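Local coordinates for protein diacylglycerol O-acyltransferase (Marinobacter hydrocarbonoclasticus, PDB 6CHJ) that probably transfers acyl chains from acyl-CoA to fatty alcohols or diacylglycerols, making wax esters and triacylglycerols, at residues K328-H331 against G332-A336; H342-P345 against E346-V349; V349-T352 against A353-A357. All blocks are in the same frame, centred on the assembly; numbering follows the deposited sequence.

Contact 1 of 3, residues K328-H331 against G332-A336; sequences KIHH and GMEEA
Residues Lys328-His331 and Gly332-Ala336 are successive turns of one alpha helix, joined by i to i+4 backbone bonds. The carbonyls of Lys328, Ile329, His330 and His331 each accept from the amide four residues on. The bond from Glu334 N to His330 O is 2.9 Å long and nearly straight, at 170°.

The same two residues also pair through their side chains. His330 NE2 donates to Glu334 OE2 at 3.0 Å. Both side chains leave the helix with CG anti to the backbone N (chi1 155° in His330), and they run side by side in the same direction. The imidazole and carboxylate planes are almost perpendicular. NE2 meets OE2 from above the carboxylate plane, and the bond is bent, at 135°.

The second carboxylate oxygen turns to the next histidine. Glu334 OE1 lies at the edge of the His331 ring, 3.6 Å from its CD2. One face of that ring carries His330 ND1 over its centre, 3.9 Å above the ring plane. Two histidines and one glutamate thus form a polar cluster along the helix. Any positive charge on the rings would probably be eased by the carboxylate.

The apolar side is simpler. Met333 bends at its thioether and brings CE to 3.7 Å from Ile329 CG2.

This side faces the protein. Ile329 touches Ala271 of helix 262-280. His330 and Met333 both touch Asp264 of that helix, and Met333 also meets Thr267. Met333 rests on Ala313 of strand 310-314 as well, and Ala336 on Ile311 of the same strand.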
loop_
_atom_site.group_PDB
_atom_site.type_symbol
_atom_site.label_atom_id
_atom_site.label_comp_id
_atom_site.label_asym_id
_atom_site.label_seq_id
_atom_site.Cartn_x
_atom_site.Cartn_y
_atom_site.Cartn_z
ATOM N N LYS B 328 7.733 -19.056 37.125
ATOM C CA LYS B 328 6.618 -19.850 36.613
ATOM C C LYS B 328 6.683 -19.985 35.092
ATOM O O LYS B 328 6.283 -21.022 34.550
ATOM C CB LYS B 328 5.278 -19.247 37.038
ATOM C CG LYS B 328 5.108 -19.116 38.540
ATOM C CD LYS B 328 3.669 -19.352 38.965
ATOM C CE LYS B 328 3.449 -18.949 40.420
ATOM N NZ LYS B 328 1.998 -18.774 40.745
ATOM N N ILE B 329 7.184 -18.956 34.393
ATOM C CA ILE B 329 7.399 -19.066 32.950
ATOM C C ILE B 329 8.535 -20.042 32.664
ATOM O O ILE B 329 8.438 -20.884 31.761
ATOM C CB ILE B 329 7.674 -17.677 32.324
ATOM C CG1 ILE B 329 6.401 -16.824 32.280
ATOM C CG2 ILE B 329 8.249 -17.815 30.918
ATOM C CD1 ILE B 329 6.650 -15.315 32.222
ATOM N N HIS B 330 9.622 -19.953 33.436
ATOM C CA HIS B 330 10.791 -20.787 33.181
ATOM C C HIS B 330 10.450 -22.270 33.315
ATOM O O HIS B 330 10.679 -23.058 32.387
ATOM C CB HIS B 330 11.923 -20.392 34.135
ATOM C CG HIS B 330 12.916 -21.483 34.387
ATOM N ND1 HIS B 330 13.424 -21.748 35.642
ATOM C CD2 HIS B 330 13.511 -22.365 33.547
ATOM C CE1 HIS B 330 14.280 -22.752 35.565
ATOM N NE2 HIS B 330 14.342 -23.151 34.306
ATOM N N HIS B 331 9.898 -22.667 34.471
ATOM C CA HIS B 331 9.542 -24.067 34.666
ATOM C C HIS B 331 8.427 -24.488 33.724
ATOM O O HIS B 331 8.421 -25.631 33.244
ATOM C CB HIS B 331 9.150 -24.324 36.132
ATOM C CG HIS B 331 10.312 -24.300 37.079
ATOM N ND1 HIS B 331 10.386 -23.430 38.147
ATOM C CD2 HIS B 331 11.460 -25.021 37.097
ATOM C CE1 HIS B 331 11.528 -23.623 38.788
ATOM N NE2 HIS B 331 12.198 -24.582 38.172
ATOM N N GLY B 332 7.494 -23.577 33.429
ATOM C CA GLY B 332 6.405 -23.929 32.541
ATOM C C GLY B 332 6.879 -24.290 31.146
ATOM O O GLY B 332 6.294 -25.158 30.494
ATOM N N MET B 333 7.949 -23.648 30.674
ATOM C CA MET B 333 8.469 -23.954 29.347
ATOM C C MET B 333 9.443 -25.125 29.383
ATOM O O MET B 333 9.443 -25.962 28.472
ATOM C CB MET B 333 9.138 -22.711 28.735
ATOM C CG MET B 333 8.164 -21.582 28.472
ATOM S SD MET B 333 8.745 -20.341 27.314
ATOM C CE MET B 333 10.098 -19.601 28.245
ATOM N N GLU B 334 10.274 -25.176 30.425
ATOM C CA GLU B 334 11.109 -26.348 30.677
ATOM C C GLU B 334 10.290 -27.636 30.621
ATOM O O GLU B 334 10.629 -28.580 29.897
ATOM C CB GLU B 334 11.781 -26.190 32.043
ATOM C CG GLU B 334 12.806 -27.232 32.424
ATOM C CD GLU B 334 13.579 -26.809 33.674
ATOM O OE1 GLU B 334 13.184 -27.205 34.804
ATOM O OE2 GLU B 334 14.566 -26.046 33.526
ATOM N N GLU B 335 9.183 -27.671 31.368
ATOM C CA GLU B 335 8.344 -28.862 31.429
ATOM C C GLU B 335 7.599 -29.104 30.121
ATOM O O GLU B 335 7.353 -30.262 29.759
ATOM C CB GLU B 335 7.368 -28.736 32.604
ATOM C CG GLU B 335 8.076 -28.821 33.961
ATOM C CD GLU B 335 7.304 -28.168 35.108
ATOM O OE1 GLU B 335 6.056 -28.126 35.039
ATOM O OE2 GLU B 335 7.949 -27.697 36.078
ATOM N N ALA B 336 7.237 -28.041 29.394
ATOM C CA ALA B 336 6.510 -28.235 28.140
ATOM C C ALA B 336 7.421 -28.765 27.041
ATOM O O ALA B 336 6.970 -29.534 26.179
ATOM C CB ALA B 336 5.841 -26.932 27.701
#

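Contact 2 of 3, residues H342-P345 against E346-V349; sequences HMSP and EEIV
Glu347 OE1 accepts two hydrogen bonds from one residue, Ser344. The backbone N and the hydroxyl OG of Ser344 each lie 2.6 Å from this oxygen. The two donors approach differently. The amide comes from above the carboxylate plane, with a nearly straight N-H...O angle of 166°. The hydroxyl comes on the anti side and lies closer to that plane. Together they fix the carboxylate against the start of helix 345-365. The negative carboxylate at the helix start probably also interacts favourably with the helix dipole.

The serine is placed for this by its first torsion (chi1 60°). OG sits between the backbone N and the carbonyl carbon, near the amide hydrogen that shares its acceptor. The glutamate reaches back with CG anti to its carbonyl carbon and an extended chain beyond. In return, Glu347 N makes a long, weak bond of 3.5 Å to Ser344 OG. The first turn is closed by firmer backbone bonds. Ile348 N donates to Ser344 O at 2.8 Å, and Val349 N donates to Pro345 O. Pro345 has no amide hydrogen to offer, which suits the first turn of a helix.

Met343 packs against this turn. Its CB lies 3.9 Å from Ile348 CG1. Its chain then bends at the sulfur, and CE comes to lie 3.4 Å from Glu347 C.

Ser344 as N-cap and Glu347 three residues on form a capping box. The apolar contact between Met343, just before the cap, and Ile348, in the first turn, is the hydrophobic staple that often accompanies it. The pair of motifs marks where the loop after helix 322-338 turns into helix 345-365.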
loop_
_atom_site.group_PDB
_atom_site.type_symbol
_atom_site.label_atom_id
_atom_site.label_comp_id
_atom_site.label_asym_id
_atom_site.label_seq_id
_atom_site.Cartn_x
_atom_site.Cartn_y
_atom_site.Cartn_z
ATOM N N HIS B 342 10.762 -37.705 24.398
ATOM C CA HIS B 342 10.593 -39.058 23.869
ATOM C C HIS B 342 9.695 -39.064 22.642
ATOM O O HIS B 342 8.709 -39.804 22.579
ATOM C CB HIS B 342 10.037 -39.978 24.952
ATOM C CG HIS B 342 10.944 -40.146 26.135
ATOM N ND1 HIS B 342 12.078 -39.384 26.325
ATOM C CD2 HIS B 342 10.878 -40.993 27.191
ATOM C CE1 HIS B 342 12.671 -39.754 27.446
ATOM N NE2 HIS B 342 11.964 -40.729 27.991
ATOM N N MET B 343 10.029 -38.236 21.648
ATOM C CA MET B 343 9.230 -38.120 20.435
ATOM C C MET B 343 10.134 -37.926 19.229
ATOM O O MET B 343 11.078 -37.135 19.269
ATOM C CB MET B 343 8.233 -36.957 20.522
ATOM C CG MET B 343 7.027 -37.245 21.399
ATOM S SD MET B 343 5.830 -35.898 21.406
ATOM C CE MET B 343 5.097 -36.089 19.796
ATOM N N SER B 344 9.825 -38.650 18.159
ATOM C CA SER B 344 10.496 -38.603 16.869
ATOM C C SER B 344 9.893 -37.516 15.992
ATOM O O SER B 344 8.755 -37.082 16.216
ATOM C CB SER B 344 10.372 -39.955 16.169
ATOM O OG SER B 344 9.013 -40.287 15.947
ATOM N N PRO B 345 10.633 -37.053 14.976
ATOM C CA PRO B 345 10.080 -36.014 14.090
ATOM C C PRO B 345 8.692 -36.347 13.565
ATOM O O PRO B 345 7.796 -35.492 13.599
ATOM C CB PRO B 345 11.130 -35.929 12.975
ATOM C CG PRO B 345 12.415 -36.285 13.652
ATOM C CD PRO B 345 12.044 -37.355 14.656
ATOM N N GLU B 346 8.486 -37.584 13.099
ATOM C CA GLU B 346 7.155 -38.015 12.682
ATOM C C GLU B 346 6.131 -37.801 13.793
ATOM O O GLU B 346 5.001 -37.367 13.535
ATOM C CB GLU B 346 7.192 -39.488 12.254
ATOM C CG GLU B 346 6.030 -39.913 11.365
ATOM C CD GLU B 346 6.044 -41.400 11.031
ATOM O OE1 GLU B 346 6.978 -42.102 11.482
ATOM O OE2 GLU B 346 5.118 -41.863 10.318
ATOM N N GLU B 347 6.509 -38.093 15.041
ATOM C CA GLU B 347 5.590 -37.896 16.157
ATOM C C GLU B 347 5.309 -36.412 16.374
ATOM O O GLU B 347 4.149 -35.984 16.364
ATOM C CB GLU B 347 6.162 -38.534 17.425
ATOM C CG GLU B 347 5.940 -40.038 17.554
ATOM C CD GLU B 347 6.861 -40.662 18.593
ATOM O OE1 GLU B 347 8.093 -40.591 18.411
ATOM O OE2 GLU B 347 6.356 -41.207 19.598
ATOM N N ILE B 348 6.365 -35.607 16.555
ATOM C CA ILE B 348 6.190 -34.174 16.811
ATOM C C ILE B 348 5.299 -33.545 15.747
ATOM O O ILE B 348 4.342 -32.825 16.057
ATOM C CB ILE B 348 7.551 -33.454 16.876
ATOM C CG1 ILE B 348 8.499 -34.136 17.852
ATOM C CG2 ILE B 348 7.354 -32.011 17.283
ATOM C CD1 ILE B 348 9.913 -33.651 17.720
ATOM N N VAL B 349 5.604 -33.819 14.476
ATOM C CA VAL B 349 4.826 -33.261 13.369
ATOM C C VAL B 349 3.355 -33.635 13.489
ATOM O O VAL B 349 2.470 -32.806 13.243
ATOM C CB VAL B 349 5.413 -33.722 12.023
ATOM C CG1 VAL B 349 4.331 -33.748 10.947
ATOM C CG2 VAL B 349 6.574 -32.824 11.633
#

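Contact 3 of 3, residues V349-T352 against A353-A357; sequences VNYT and ALTLA
Tyr351 has CG anti to its backbone N (chi1 176°), and Thr355 has OG1 anti to its carbonyl carbon (chi1 -64°). These torsions slant the tyrosine ring forward along the helix and bring the threonine hydroxyl to one face of it. The setting is an alpha helix, 345-365, with residues paired four apart.

Thr355 OG1 lies over that face of the Tyr351 ring, offset toward the rim. Its nearest ring atom is Tyr351 CE1, at 3.4 Å. The hydroxyl is held by the backbone: it donates to Tyr351 O at 2.9 Å, while Thr355 N donates to the same oxygen at the same length. One carbonyl oxygen thus accepts two bonds, its donors arriving from opposite faces of its plane. Threonine commonly satisfies its hydroxyl in this way inside a helix. Thr352 does likewise one turn earlier in the chain, with OG1 bonded to Ile348 O.

The tyrosine side chain also touches Tyr340 and Met343 of the preceding loop. With an alanine here, the Thr355 hydroxyl would probably lose the ring beside it, and Tyr340 part of its packing.

Two further pairs flank this one. Thr352 and Leu356 run side by side, with CG2 of the threonine 3.9 Å from CD1 of the leucine. Leu356 N donates to Thr352 O at a longer 3.3 Å. Beyond it, Ala357 packs on Leu207 and Ile211 of helix 200-212.

Asn350 and Leu354 instead cross obliquely. The backbone bond from Leu354 N to Asn350 O joins them, and the amide end of Asn350 meets a methyl group, with OD1 3.2 Å from Leu354 CD1.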
loop_
_atom_site.group_PDB
_atom_site.type_symbol
_atom_site.label_atom_id
_atom_site.label_comp_id
_atom_site.label_asym_id
_atom_site.label_seq_id
_atom_site.Cartn_x
_atom_site.Cartn_y
_atom_site.Cartn_z
ATOM N N VAL B 349 5.604 -33.819 14.476
ATOM C CA VAL B 349 4.826 -33.261 13.369
ATOM C C VAL B 349 3.355 -33.635 13.489
ATOM O O VAL B 349 2.470 -32.806 13.243
ATOM C CB VAL B 349 5.413 -33.722 12.023
ATOM C CG1 VAL B 349 4.331 -33.748 10.947
ATOM C CG2 VAL B 349 6.574 -32.824 11.633
ATOM N N ASN B 350 3.066 -34.884 13.863
ATOM C CA ASN B 350 1.673 -35.297 13.984
ATOM C C ASN B 350 1.029 -34.762 15.258
ATOM O O ASN B 350 -0.130 -34.333 15.237
ATOM C CB ASN B 350 1.551 -36.818 13.939
ATOM C CG ASN B 350 0.157 -37.258 13.558
ATOM O OD1 ASN B 350 -0.587 -37.808 14.379
ATOM N ND2 ASN B 350 -0.227 -36.975 12.314
ATOM N N TYR B 351 1.746 -34.798 16.381
ATOM C CA TYR B 351 1.236 -34.167 17.592
ATOM C C TYR B 351 1.005 -32.674 17.369
ATOM O O TYR B 351 -0.047 -32.133 17.736
ATOM C CB TYR B 351 2.208 -34.415 18.742
ATOM C CG TYR B 351 1.850 -33.730 20.041
ATOM C CD1 TYR B 351 0.706 -34.083 20.749
ATOM C CD2 TYR B 351 2.668 -32.735 20.570
ATOM C CE1 TYR B 351 0.383 -33.460 21.943
ATOM C CE2 TYR B 351 2.352 -32.109 21.763
ATOM C CZ TYR B 351 1.210 -32.476 22.446
ATOM O OH TYR B 351 0.899 -31.855 23.634
ATOM N N THR B 352 1.972 -31.995 16.743
ATOM C CA THR B 352 1.807 -30.576 16.445
ATOM C C THR B 352 0.567 -30.331 15.592
ATOM O O THR B 352 -0.247 -29.452 15.897
ATOM C CB THR B 352 3.049 -30.033 15.740
ATOM O OG1 THR B 352 4.165 -30.069 16.635
ATOM C CG2 THR B 352 2.815 -28.605 15.271
ATOM N N ALA B 353 0.402 -31.111 14.518
ATOM C CA ALA B 353 -0.697 -30.875 13.586
ATOM C C ALA B 353 -2.050 -31.168 14.225
ATOM O O ALA B 353 -3.037 -30.478 13.937
ATOM C CB ALA B 353 -0.510 -31.724 12.329
ATOM N N LEU B 354 -2.123 -32.193 15.080
ATOM C CA LEU B 354 -3.396 -32.542 15.710
ATOM C C LEU B 354 -3.769 -31.561 16.819
ATOM O O LEU B 354 -4.945 -31.211 16.973
ATOM C CB LEU B 354 -3.352 -33.975 16.261
ATOM C CG LEU B 354 -3.153 -35.165 15.305
ATOM C CD1 LEU B 354 -2.991 -36.469 16.087
ATOM C CD2 LEU B 354 -4.287 -35.280 14.298
ATOM N N THR B 355 -2.784 -31.118 17.603
ATOM C CA THR B 355 -3.053 -30.185 18.695
ATOM C C THR B 355 -3.634 -28.870 18.174
ATOM O O THR B 355 -4.536 -28.295 18.795
ATOM C CB THR B 355 -1.762 -29.932 19.487
ATOM O OG1 THR B 355 -1.325 -31.149 20.097
ATOM C CG2 THR B 355 -1.970 -28.897 20.581
ATOM N N LEU B 356 -3.151 -28.393 17.022
ATOM C CA LEU B 356 -3.467 -27.052 16.535
ATOM C C LEU B 356 -4.651 -27.006 15.577
ATOM O O LEU B 356 -5.112 -25.904 15.253
ATOM C CB LEU B 356 -2.250 -26.446 15.842
ATOM C CG LEU B 356 -1.027 -26.315 16.749
ATOM C CD1 LEU B 356 0.169 -25.792 15.985
ATOM C CD2 LEU B 356 -1.348 -25.417 17.917
ATOM N N ALA B 357 -5.145 -28.157 15.113
ATOM C CA ALA B 357 -6.296 -28.168 14.213
ATOM C C ALA B 357 -7.504 -27.415 14.754
ATOM O O ALA B 357 -8.169 -26.732 13.958
ATOM C CB ALA B 357 -6.694 -29.615 13.870
#

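All three contacts are local and lie at the surface, their centres about 22 to 26 Å from the centre of the chain. None is a core contact. Contact 1 belongs to helix 322-338. Contacts 2 and 3 both use helix 345-365 and share Val349. They also touch directly, with Met343 CE 3.5 Å from Tyr351 CB. Contact 1 touches neither, and its centre lies about 20 Å from each of theirs. The chemistry follows position. Contact 2 satisfies a helix start with a serine and a carboxylate. Contacts 1 and 3 lie within helices and use i to i+4 pairs, a histidine with a carboxylate in one and a threonine with a tyrosine in the other.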